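Local coordinates for phosphoglycolate phosphatase (Thermoplasma acidophilum, PDB 1L6R), which catalyses the magnesium-dependent dephosphorylation of 2-phosphoglycolate to glycolate and, less efficiently, releases phosphate from inorganic pyrophosphate, at residues G46-P50 with T107-E112; T100-I105 with F117-D123; L39-S45 with I61-G67; A131-V137 with L147-G151. The protein carries 1 engineered substitution. All coordinates share one frame; numbering follows the deposited sequence.

How the contacts relate
From the N terminus, strand 40-44 leads through helix 49-60 into strand 65-67, and contact 3 closes this beta-alpha-beta unit in the large mixed sheet. Contact 1 opens inside that loop, at residues 46-50, and closes far later at 107-112, so the two cross; Ile-49 packs against backbone atoms of Val-65 and Gly-67. Contact 2 crosses contact 1 in turn: 100-105 precedes 107-112, while 117-123 follows it, and Ile-105 touches Arg-111. Contact 4 comes last in series, closing the hairpin of strands 136-141 and 144-149. It meets contact 2 where Phe-117 and Met-102 touch Leu-147 in the smaller antiparallel sheet. Contact 1 thus joins the parts built around the two sheets.

Contact 1 of 4, residues G46-P50 with T107-E112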
# COMPACT_ATOMS: atom_id res chain seq x y z
N GLY A 46 -5.37 -1.13 -16.39
CA GLY A 46 -6.40 -0.17 -16.04
C GLY A 46 -7.56 -0.29 -17.01
O GLY A 46 -8.62 0.32 -16.81
N ASN A 47 -7.41 -1.10 -18.07
CA ASN A 47 -8.49 -1.25 -19.04
C ASN A 47 -9.59 -2.17 -18.50
O ASN A 47 -9.47 -2.79 -17.43
CB ASN A 47 -7.96 -1.77 -20.38
CG ASN A 47 -8.63 -1.10 -21.59
OD1 ASN A 47 -9.86 -0.96 -21.63
ND2 ASN A 47 -7.83 -0.70 -22.57
N VAL A 48 -10.67 -2.27 -19.26
CA VAL A 48 -11.84 -3.04 -18.86
C VAL A 48 -11.62 -4.54 -18.93
O VAL A 48 -10.78 -5.03 -19.71
CB VAL A 48 -13.07 -2.63 -19.69
CG1 VAL A 48 -13.36 -1.16 -19.44
CG2 VAL A 48 -12.83 -2.88 -21.16
N ILE A 49 -12.38 -5.29 -18.15
CA ILE A 49 -12.16 -6.73 -18.12
C ILE A 49 -12.31 -7.48 -19.45
O ILE A 49 -11.56 -8.42 -19.67
CB ILE A 49 -12.95 -7.39 -16.95
CG1 ILE A 49 -12.30 -8.74 -16.59
CG2 ILE A 49 -14.42 -7.53 -17.29
CD1 ILE A 49 -10.91 -8.62 -15.97
N PRO A 50 -13.25 -7.10 -20.35
CA PRO A 50 -13.28 -7.88 -21.60
C PRO A 50 -12.00 -7.64 -22.43
O PRO A 50 -11.60 -8.50 -23.20
CB PRO A 50 -14.55 -7.38 -22.31
CG PRO A 50 -14.80 -6.02 -21.71
CD PRO A 50 -14.40 -6.18 -20.27
N THR A 107 -14.93 3.31 -23.16
CA THR A 107 -14.79 2.04 -22.44
C THR A 107 -15.53 1.96 -21.12
O THR A 107 -15.65 0.88 -20.55
CB THR A 107 -13.31 1.66 -22.22
OG1 THR A 107 -12.62 2.74 -21.58
CG2 THR A 107 -12.64 1.31 -23.55
N ASN A 108 -16.05 3.08 -20.62
CA ASN A 108 -16.80 3.02 -19.37
C ASN A 108 -18.04 2.14 -19.51
O ASN A 108 -18.56 1.65 -18.51
CB ASN A 108 -17.21 4.41 -18.90
CG ASN A 108 -16.06 5.15 -18.24
OD1 ASN A 108 -15.05 4.55 -17.86
ND2 ASN A 108 -16.21 6.45 -18.09
N ARG A 109 -18.49 1.90 -20.74
CA ARG A 109 -19.67 1.05 -20.96
C ARG A 109 -19.38 -0.39 -20.51
O ARG A 109 -20.29 -1.20 -20.32
CB ARG A 109 -20.09 1.08 -22.43
CG ARG A 109 -19.09 0.47 -23.40
CD ARG A 109 -19.62 0.53 -24.83
NE ARG A 109 -20.79 -0.33 -24.96
CZ ARG A 109 -21.59 -0.40 -26.01
NH1 ARG A 109 -21.38 0.35 -27.09
NH2 ARG A 109 -22.62 -1.23 -25.98
N TRP A 110 -18.10 -0.70 -20.34
CA TRP A 110 -17.70 -2.03 -19.90
C TRP A 110 -17.07 -2.05 -18.51
O TRP A 110 -16.57 -3.08 -18.08
CB TRP A 110 -16.72 -2.64 -20.92
CG TRP A 110 -17.30 -2.76 -22.29
CD1 TRP A 110 -18.49 -3.34 -22.63
CD2 TRP A 110 -16.73 -2.27 -23.51
NE1 TRP A 110 -18.70 -3.24 -23.99
CE2 TRP A 110 -17.63 -2.59 -24.55
CE3 TRP A 110 -15.54 -1.60 -23.83
CZ2 TRP A 110 -17.39 -2.25 -25.88
CZ3 TRP A 110 -15.30 -1.27 -25.16
CH2 TRP A 110 -16.22 -1.60 -26.17
N ARG A 111 -17.06 -0.91 -17.82
CA ARG A 111 -16.49 -0.86 -16.47
C ARG A 111 -17.53 -1.24 -15.44
O ARG A 111 -18.73 -1.02 -15.64
CB ARG A 111 -15.94 0.53 -16.13
CG ARG A 111 -14.54 0.76 -16.69
CD ARG A 111 -13.82 1.97 -16.12
NE ARG A 111 -12.43 1.89 -16.57
CZ ARG A 111 -12.01 2.22 -17.78
NH1 ARG A 111 -12.85 2.70 -18.70
NH2 ARG A 111 -10.75 1.95 -18.13
N GLU A 112 -17.06 -1.80 -14.33
CA GLU A 112 -17.97 -2.23 -13.27
C GLU A 112 -17.49 -1.87 -11.88
O GLU A 112 -18.28 -1.90 -10.93
CB GLU A 112 -18.13 -3.76 -13.31
CG GLU A 112 -18.65 -4.30 -14.63
CD GLU A 112 -18.78 -5.82 -14.64
OE1 GLU A 112 -19.21 -6.40 -13.62
OE2 GLU A 112 -18.47 -6.43 -15.69
O HOH W 1 -14.31 -3.96 -16.62
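Arg-111 reaches across to the backbone of Gly-46, giving NH2 to the carbonyl O at 3.0 Å. The oxygen lies at the edge of the guanidinium, near its plane, and the N-H points at it fairly straight, at 158°. Val-48 supplies the apolar half of the contact. Its CG1 sits over the centre of one guanidinium face and also meets Arg-111 CG at 3.6 Å, while its CG2 lies 4.0 Å from Trp-110 CE3. Pro-50 CG adds a looser touch on Trp-110 CB at 4.0 Å, and water 1 links Ile-49 N to Trp-110 O.

In the second shell, Arg-111 NH1 donates to Thr-107 OG1 at 2.9 Å and to Asn-108 OD1 at 3.0 Å, so three bonds fix the rotation of the guanidinium at the end of a chain extended from CG to NE. Asn-108 is itself held by Gly-116 and Ser-104 through ND2. Within 46-50, Asn-47 OD1 accepts from Val-48 N at 2.8 Å, on a lone pair, just ahead of helix 49-60. A leucine in place of Arg-111 would probably leave the Gly-46 carbonyl without this donor and the Thr-107 and Asn-108 oxygens without their shared N-H partner. Gly-46 belongs to a magnesium site, and a calcium ion lies near Asn-47; the contact therefore ties a metal-site loop, by a charged donor, to the 3-10 turn at 107-110.

Contact 2 of 4, residues T100-I105 with F117-D123; sequences TSMRSI and FDIDPED
Ser-101 and Asp-123 are joined by two hydrogen bonds. Asp-123 OD2 accepts twice from one residue: the Ser-101 hydroxyl OG at 2.6 Å, on the anti side of the carboxylate, and Ser-101 N, from above its plane. The same OG accepts from Asp-120 N at 2.8 Å; set between the backbone N and the carbonyl carbon (chi1 63°), it lies within reach of both partners. A single antiparallel bridge follows, with Arg-103 and Asp-118 as a hydrogen-bonded pair exchanging both N-H...O bonds.

Among the charged groups, Arg-103 lays one guanidinium face over Asp-118 CB and sends NH1 to Ser-101 O at 2.8 Å. Its salt bridge to Asp-120 OD1 is weak, at 3.5 Å from NH1. Water 3 bridges Arg-103 NE and Asp-118 OD2, and water 2 joins Arg-103 NH2 to Ile-119 O.

The apolar contact is on the buried side. Met-102, fully extended, brings CE over the centre of the Phe-117 ring, 3.4 Å from the centroid and 9° off the normal: a CH-pi contact, with SD farther out above the same face in a Met-aromatic arrangement. Trp-145 also meets this ring, and helices 87-96 and 124-132 pack on Met-102. The chemistry divides between a methyl-capped ring on the strand 144-149 side and a hydrated charge network, where Arg-103 is likely to offset part of the negative charge of Asp-118 and Asp-120.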
# COMPACT_ATOMS: atom_id res chain seq x y z
N THR A 100 -16.75 21.06 -14.86
CA THR A 100 -15.35 20.94 -15.23
C THR A 100 -15.27 20.23 -16.57
O THR A 100 -16.29 19.85 -17.14
CB THR A 100 -14.52 20.12 -14.22
OG1 THR A 100 -14.89 18.74 -14.30
CG2 THR A 100 -14.74 20.63 -12.81
N SER A 101 -14.05 20.03 -17.06
CA SER A 101 -13.83 19.35 -18.33
C SER A 101 -13.80 17.83 -18.17
O SER A 101 -13.61 17.12 -19.15
CB SER A 101 -12.51 19.82 -18.93
OG SER A 101 -11.44 19.45 -18.09
N MET A 102 -13.99 17.35 -16.94
CA MET A 102 -13.97 15.90 -16.69
C MET A 102 -15.06 15.26 -17.53
O MET A 102 -16.21 15.69 -17.52
CB MET A 102 -14.21 15.62 -15.21
CG MET A 102 -13.87 14.21 -14.79
SD MET A 102 -14.39 13.89 -13.09
CE MET A 102 -13.59 12.29 -12.81
N ARG A 103 -14.71 14.21 -18.26
CA ARG A 103 -15.68 13.57 -19.14
C ARG A 103 -15.51 12.07 -19.26
O ARG A 103 -14.40 11.53 -19.11
CB ARG A 103 -15.61 14.22 -20.52
CG ARG A 103 -14.19 14.36 -21.06
CD ARG A 103 -14.17 15.24 -22.31
NE ARG A 103 -12.84 15.32 -22.92
CZ ARG A 103 -11.83 16.03 -22.45
NH1 ARG A 103 -11.97 16.74 -21.34
NH2 ARG A 103 -10.66 16.02 -23.08
N SER A 104 -16.61 11.41 -19.56
CA SER A 104 -16.65 9.96 -19.73
C SER A 104 -15.90 9.52 -20.99
O SER A 104 -15.66 10.32 -21.91
CB SER A 104 -18.11 9.50 -19.82
OG SER A 104 -18.19 8.08 -19.79
N ILE A 105 -15.53 8.25 -21.01
CA ILE A 105 -14.85 7.68 -22.16
C ILE A 105 -15.64 6.46 -22.59
O ILE A 105 -16.37 5.86 -21.79
CB ILE A 105 -13.38 7.30 -21.84
CG1 ILE A 105 -13.31 6.27 -20.72
CG2 ILE A 105 -12.63 8.55 -21.45
CD1 ILE A 105 -11.88 5.84 -20.36
N PHE A 117 -11.86 8.35 -17.28
CA PHE A 117 -12.25 9.68 -17.73
C PHE A 117 -11.13 10.41 -18.43
O PHE A 117 -9.96 10.01 -18.35
CB PHE A 117 -12.77 10.54 -16.55
CG PHE A 117 -11.72 10.89 -15.51
CD1 PHE A 117 -11.45 10.04 -14.44
CD2 PHE A 117 -11.05 12.12 -15.57
CE1 PHE A 117 -10.53 10.40 -13.44
CE2 PHE A 117 -10.13 12.49 -14.58
CZ PHE A 117 -9.86 11.64 -13.52
N ASP A 118 -11.51 11.47 -19.14
CA ASP A 118 -10.56 12.36 -19.80
C ASP A 118 -10.77 13.68 -19.05
O ASP A 118 -11.84 13.91 -18.49
CB ASP A 118 -10.91 12.59 -21.28
CG ASP A 118 -10.60 11.39 -22.16
OD1 ASP A 118 -9.77 10.54 -21.75
OD2 ASP A 118 -11.17 11.32 -23.28
N ILE A 119 -9.76 14.53 -19.04
CA ILE A 119 -9.86 15.81 -18.34
C ILE A 119 -8.79 16.77 -18.84
O ILE A 119 -7.71 16.34 -19.24
CB ILE A 119 -9.68 15.59 -16.81
CG1 ILE A 119 -10.02 16.86 -16.03
CG2 ILE A 119 -8.24 15.13 -16.51
CD1 ILE A 119 -10.08 16.64 -14.54
N ASP A 120 -9.11 18.06 -18.86
CA ASP A 120 -8.13 19.06 -19.28
C ASP A 120 -7.13 19.18 -18.13
O ASP A 120 -7.51 19.14 -16.97
CB ASP A 120 -8.79 20.43 -19.49
CG ASP A 120 -9.78 20.44 -20.64
OD1 ASP A 120 -9.80 19.48 -21.44
OD2 ASP A 120 -10.53 21.44 -20.75
N PRO A 121 -5.83 19.31 -18.44
CA PRO A 121 -4.80 19.42 -17.40
C PRO A 121 -5.11 20.48 -16.33
O PRO A 121 -4.79 20.29 -15.16
CB PRO A 121 -3.54 19.76 -18.19
CG PRO A 121 -3.76 19.01 -19.48
CD PRO A 121 -5.22 19.32 -19.78
N GLU A 122 -5.74 21.58 -16.74
CA GLU A 122 -6.07 22.66 -15.82
C GLU A 122 -7.06 22.28 -14.73
O GLU A 122 -7.09 22.93 -13.69
CB GLU A 122 -6.63 23.87 -16.57
CG GLU A 122 -5.73 24.39 -17.66
CD GLU A 122 -6.16 23.91 -19.03
OE1 GLU A 122 -6.45 22.70 -19.18
OE2 GLU A 122 -6.20 24.75 -19.96
N ASP A 123 -7.86 21.25 -14.97
CA ASP A 123 -8.85 20.84 -13.97
C ASP A 123 -8.40 19.70 -13.07
O ASP A 123 -9.12 19.33 -12.15
CB ASP A 123 -10.17 20.42 -14.64
CG ASP A 123 -10.89 21.59 -15.29
OD1 ASP A 123 -10.77 22.72 -14.77
OD2 ASP A 123 -11.60 21.37 -16.29
O HOH W 2 -7.58 16.51 -22.25
O HOH W 3 -11.58 13.60 -24.84
O HOH W 4 -14.00 11.70 -23.52

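Contact 3 of 4, residues L39-S45 with I61-G67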
# COMPACT_ATOMS: atom_id res chain seq x y z
N LEU A 39 6.21 -20.99 -15.15
CA LEU A 39 5.83 -19.72 -14.52
C LEU A 39 4.35 -19.42 -14.70
O LEU A 39 3.79 -19.66 -15.77
CB LEU A 39 6.65 -18.57 -15.12
CG LEU A 39 6.37 -17.16 -14.58
CD1 LEU A 39 6.87 -17.05 -13.14
CD2 LEU A 39 7.07 -16.13 -15.45
N THR A 40 3.72 -18.91 -13.65
CA THR A 40 2.32 -18.50 -13.74
C THR A 40 2.39 -17.00 -13.97
O THR A 40 3.10 -16.28 -13.26
CB THR A 40 1.53 -18.76 -12.44
OG1 THR A 40 1.43 -20.18 -12.22
CG2 THR A 40 0.13 -18.16 -12.55
N VAL A 41 1.67 -16.52 -14.98
CA VAL A 41 1.67 -15.10 -15.29
C VAL A 41 0.29 -14.49 -15.11
O VAL A 41 -0.72 -15.09 -15.50
CB VAL A 41 2.15 -14.85 -16.74
CG1 VAL A 41 2.01 -13.37 -17.10
CG2 VAL A 41 3.61 -15.28 -16.87
N SER A 42 0.25 -13.31 -14.50
CA SER A 42 -1.00 -12.57 -14.31
C SER A 42 -0.79 -11.19 -14.91
O SER A 42 0.28 -10.60 -14.74
CB SER A 42 -1.33 -12.42 -12.82
OG SER A 42 -2.49 -11.60 -12.62
N LEU A 43 -1.79 -10.69 -15.63
CA LEU A 43 -1.71 -9.36 -16.23
C LEU A 43 -2.54 -8.38 -15.42
O LEU A 43 -3.65 -8.71 -14.98
CB LEU A 43 -2.25 -9.37 -17.67
CG LEU A 43 -1.55 -10.29 -18.67
CD1 LEU A 43 -2.13 -10.04 -20.07
CD2 LEU A 43 -0.06 -10.01 -18.66
N LEU A 44 -2.00 -7.19 -15.23
CA LEU A 44 -2.66 -6.12 -14.48
C LEU A 44 -2.84 -4.94 -15.44
O LEU A 44 -1.88 -4.51 -16.07
CB LEU A 44 -1.80 -5.67 -13.30
CG LEU A 44 -1.25 -6.76 -12.39
CD1 LEU A 44 -0.45 -6.14 -11.25
CD2 LEU A 44 -2.40 -7.57 -11.84
N SER A 45 -4.06 -4.43 -15.54
CA SER A 45 -4.32 -3.30 -16.43
C SER A 45 -5.39 -2.36 -15.89
O SER A 45 -6.19 -2.74 -15.05
CB SER A 45 -4.78 -3.83 -17.79
OG SER A 45 -5.13 -2.78 -18.68
N ILE A 61 -2.29 -16.32 -21.54
CA ILE A 61 -1.91 -16.08 -20.15
C ILE A 61 -2.52 -17.17 -19.27
O ILE A 61 -3.73 -17.40 -19.31
CB ILE A 61 -2.43 -14.70 -19.71
CG1 ILE A 61 -1.89 -13.62 -20.66
CG2 ILE A 61 -2.03 -14.42 -18.27
CD1 ILE A 61 -0.35 -13.55 -20.77
N ASN A 62 -1.69 -17.83 -18.46
CA ASN A 62 -2.19 -18.93 -17.64
C ASN A 62 -2.70 -18.61 -16.24
O ASN A 62 -3.21 -19.48 -15.55
CB ASN A 62 -1.14 -20.07 -17.58
CG ASN A 62 0.17 -19.65 -16.92
OD1 ASN A 62 1.16 -20.38 -16.97
ND2 ASN A 62 0.18 -18.48 -16.31
N GLY A 63 -2.58 -17.35 -15.83
CA GLY A 63 -3.09 -16.97 -14.52
C GLY A 63 -4.25 -16.02 -14.64
O GLY A 63 -4.69 -15.70 -15.75
N PRO A 64 -4.79 -15.54 -13.52
CA PRO A 64 -5.91 -14.60 -13.56
C PRO A 64 -5.43 -13.28 -14.16
O PRO A 64 -4.24 -12.99 -14.15
CB PRO A 64 -6.29 -14.43 -12.08
CG PRO A 64 -5.75 -15.67 -11.42
CD PRO A 64 -4.43 -15.87 -12.12
N VAL A 65 -6.36 -12.50 -14.70
CA VAL A 65 -5.99 -11.20 -15.22
C VAL A 65 -6.92 -10.19 -14.55
O VAL A 65 -8.07 -10.50 -14.22
CB VAL A 65 -6.09 -11.10 -16.77
CG1 VAL A 65 -5.10 -12.08 -17.39
CG2 VAL A 65 -7.51 -11.36 -17.27
N PHE A 66 -6.38 -9.00 -14.31
CA PHE A 66 -7.13 -7.93 -13.67
C PHE A 66 -7.31 -6.71 -14.56
O PHE A 66 -6.39 -6.30 -15.27
CB PHE A 66 -6.43 -7.44 -12.40
CG PHE A 66 -6.30 -8.47 -11.32
CD1 PHE A 66 -5.31 -9.45 -11.38
CD2 PHE A 66 -7.15 -8.44 -10.21
CE1 PHE A 66 -5.17 -10.37 -10.34
CE2 PHE A 66 -7.01 -9.36 -9.17
CZ PHE A 66 -6.02 -10.33 -9.24
N GLY A 67 -8.50 -6.13 -14.50
CA GLY A 67 -8.78 -4.90 -15.21
C GLY A 67 -9.04 -3.84 -14.15
O GLY A 67 -8.97 -4.12 -12.95
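Two neighbouring parallel strands of the large mixed sheet, 40-44 and 65-67, meet here, their axes 4.8 Å apart and only 5° from parallel. Phe-66 N donates to Leu-43 O at 2.8 Å in a nearly straight bond (173°), and Ser-45 N answers with a more bent one to Phe-66 O at 3.0 Å. Ahead of this ladder a side chain takes up the pairing: Ser-42 OG donates to Pro-64 O at 2.7 Å from above the carbonyl plane. With OG trans to the backbone N (chi1 175°), this hydroxyl also lies at the edge of the Phe-66 ring.

The strands belong to a beta-alpha-beta crossover through helix 49-60 in the Rossmann-like core of the HAD superfamily. On the face shared by Leu-43 and Val-65, which this helix covers, the Leu-43 side chain crosses that of Ile-61 at about a right angle, CD1 meeting CG1 at 3.6 Å; Leu-43 CB touches Val-65 CG1 at 3.9 Å. On the other face Leu-44 neighbours Phe-66, though the touch of its CD2 on the ring is doubtful because the leucine has two conformers, and Leu-161 of helix 154-164 packs on Phe-66. Beyond the strand end, Ser-45 OG bonds to Asp-13, a magnesium ligand, and to Asn-47 N.

Contact 4 of 4, residues A131-V137 with L147-G151; sequences AESRGFV and LMNRG
Phe-136 pairs with Asn-149 and Val-137 with Met-148 in the beta hairpin of strands 136-141 and 144-149, entered from helix 124-132 through a Schellman motif with Gly-135 at C-prime. Val-137 N to Met-148 O and Met-148 N to Val-137 O both measure 2.9 Å. Arg-150 N extends the pairing to Gly-135 O.

The tight part lies beside Leu-147. Its CD1 rests against both Phe-136 CB at 3.6 Å and Ala-131 CB at 3.8 Å, chi1 of 175° swinging the chain away from its own N, and helix 87-96 closes over this group through Phe-92 and Thr-89. The Phe-136 ring runs alongside Asn-149, planes 72° apart, with Asn-149 OD1 at the ring edge, 3.5 Å from CE1; over one face lies the carbonyl O of Arg-134. Asn-149 ND2 is held by Glu-152 and by the Ser-85 carbonyl. Cutting Phe-136 back to an alanine would keep the CB contact with Leu-147 but would probably open a gap beside Asn-149 OD1 and Thr-89 and uncover the Arg-134 carbonyl.

The Arg-150 side is looser and hydrated. Glu-132 and Arg-150 stay beyond salt-bridge range, joined by water 5, while Glu-132 OE1 bonds to Asn-200 and Arg-150 NH1 to Gln-186, both of the second subunit. Arg-150 presents one guanidinium face to Val-137, whose CG1 lies 3.6 Å from CZ, and its NE donates to water 6, which donates to Phe-136 O at 2.8 Å.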
# COMPACT_ATOMS: atom_id res chain seq x y z
N ALA A 131 -12.18 14.50 -5.53
CA ALA A 131 -12.21 13.04 -5.50
C ALA A 131 -11.74 12.48 -4.16
O ALA A 131 -12.38 11.61 -3.58
CB ALA A 131 -11.36 12.48 -6.64
N GLU A 132 -10.62 13.00 -3.66
CA GLU A 132 -10.10 12.50 -2.41
C GLU A 132 -11.03 12.82 -1.24
O GLU A 132 -11.10 12.07 -0.27
CB GLU A 132 -8.69 13.05 -2.17
CG GLU A 132 -7.75 12.71 -3.33
CD GLU A 132 -6.28 12.87 -2.99
OE1 GLU A 132 -5.95 13.67 -2.10
OE2 GLU A 132 -5.44 12.20 -3.64
N SER A 133 -11.79 13.91 -1.36
CA SER A 133 -12.72 14.28 -0.29
C SER A 133 -13.90 13.30 -0.27
O SER A 133 -14.68 13.27 0.69
CB SER A 133 -13.24 15.70 -0.49
OG SER A 133 -14.17 15.77 -1.55
N ARG A 134 -14.01 12.50 -1.32
CA ARG A 134 -15.09 11.53 -1.42
C ARG A 134 -14.61 10.08 -1.27
O ARG A 134 -15.36 9.14 -1.50
CB ARG A 134 -15.80 11.69 -2.77
CG ARG A 134 -16.51 13.03 -2.94
CD ARG A 134 -17.64 13.17 -1.94
NE ARG A 134 -18.49 11.98 -1.93
CZ ARG A 134 -19.16 11.53 -2.98
NH1 ARG A 134 -19.10 12.17 -4.15
NH2 ARG A 134 -19.90 10.43 -2.88
N GLY A 135 -13.34 9.91 -0.89
CA GLY A 135 -12.82 8.57 -0.71
C GLY A 135 -12.27 7.91 -1.97
O GLY A 135 -12.05 6.70 -1.99
N PHE A 136 -12.04 8.71 -3.01
CA PHE A 136 -11.51 8.21 -4.27
C PHE A 136 -10.13 8.79 -4.53
O PHE A 136 -9.65 9.66 -3.81
CB PHE A 136 -12.41 8.61 -5.45
CG PHE A 136 -13.88 8.31 -5.25
CD1 PHE A 136 -14.29 7.06 -4.82
CD2 PHE A 136 -14.84 9.27 -5.52
CE1 PHE A 136 -15.65 6.77 -4.66
CE2 PHE A 136 -16.20 9.00 -5.36
CZ PHE A 136 -16.60 7.75 -4.93
N VAL A 137 -9.47 8.27 -5.57
CA VAL A 137 -8.18 8.80 -6.00
C VAL A 137 -8.20 8.82 -7.52
O VAL A 137 -9.01 8.13 -8.15
CB VAL A 137 -6.97 7.94 -5.53
CG1 VAL A 137 -6.90 7.91 -4.00
CG2 VAL A 137 -7.06 6.54 -6.09
N LEU A 147 -10.67 6.98 -12.01
CA LEU A 147 -11.24 7.43 -10.74
C LEU A 147 -11.49 6.11 -10.02
O LEU A 147 -12.39 5.34 -10.37
CB LEU A 147 -12.54 8.18 -10.97
CG LEU A 147 -13.29 8.61 -9.70
CD1 LEU A 147 -12.47 9.62 -8.89
CD2 LEU A 147 -14.64 9.19 -10.09
N MET A 148 -10.67 5.87 -9.00
CA MET A 148 -10.68 4.63 -8.25
C MET A 148 -11.09 4.81 -6.80
O MET A 148 -10.93 5.88 -6.23
CB MET A 148 -9.27 4.03 -8.23
CG MET A 148 -8.57 3.95 -9.57
SD MET A 148 -9.45 2.91 -10.74
CE MET A 148 -9.64 1.42 -9.76
N ASN A 149 -11.59 3.72 -6.22
CA ASN A 149 -11.92 3.71 -4.80
C ASN A 149 -10.55 3.59 -4.10
O ASN A 149 -9.64 2.92 -4.61
CB ASN A 149 -12.79 2.49 -4.49
CG ASN A 149 -14.20 2.62 -5.05
OD1 ASN A 149 -15.02 3.37 -4.52
ND2 ASN A 149 -14.48 1.90 -6.14
N ARG A 150 -10.38 4.25 -2.96
CA ARG A 150 -9.11 4.17 -2.24
C ARG A 150 -8.79 2.70 -1.93
O ARG A 150 -9.63 1.98 -1.39
CB ARG A 150 -9.19 4.97 -0.94
CG ARG A 150 -7.99 4.81 -0.00
CD ARG A 150 -6.74 5.53 -0.49
NE ARG A 150 -6.91 6.98 -0.53
CZ ARG A 150 -5.90 7.85 -0.56
NH1 ARG A 150 -4.65 7.43 -0.54
NH2 ARG A 150 -6.16 9.15 -0.61
N GLY A 151 -7.58 2.27 -2.28
CA GLY A 151 -7.18 0.89 -2.02
C GLY A 151 -7.42 -0.08 -3.16
O GLY A 151 -7.04 -1.25 -3.08
O HOH W 5 -3.97 10.65 -1.76
O HOH W 6 -8.95 8.82 -1.18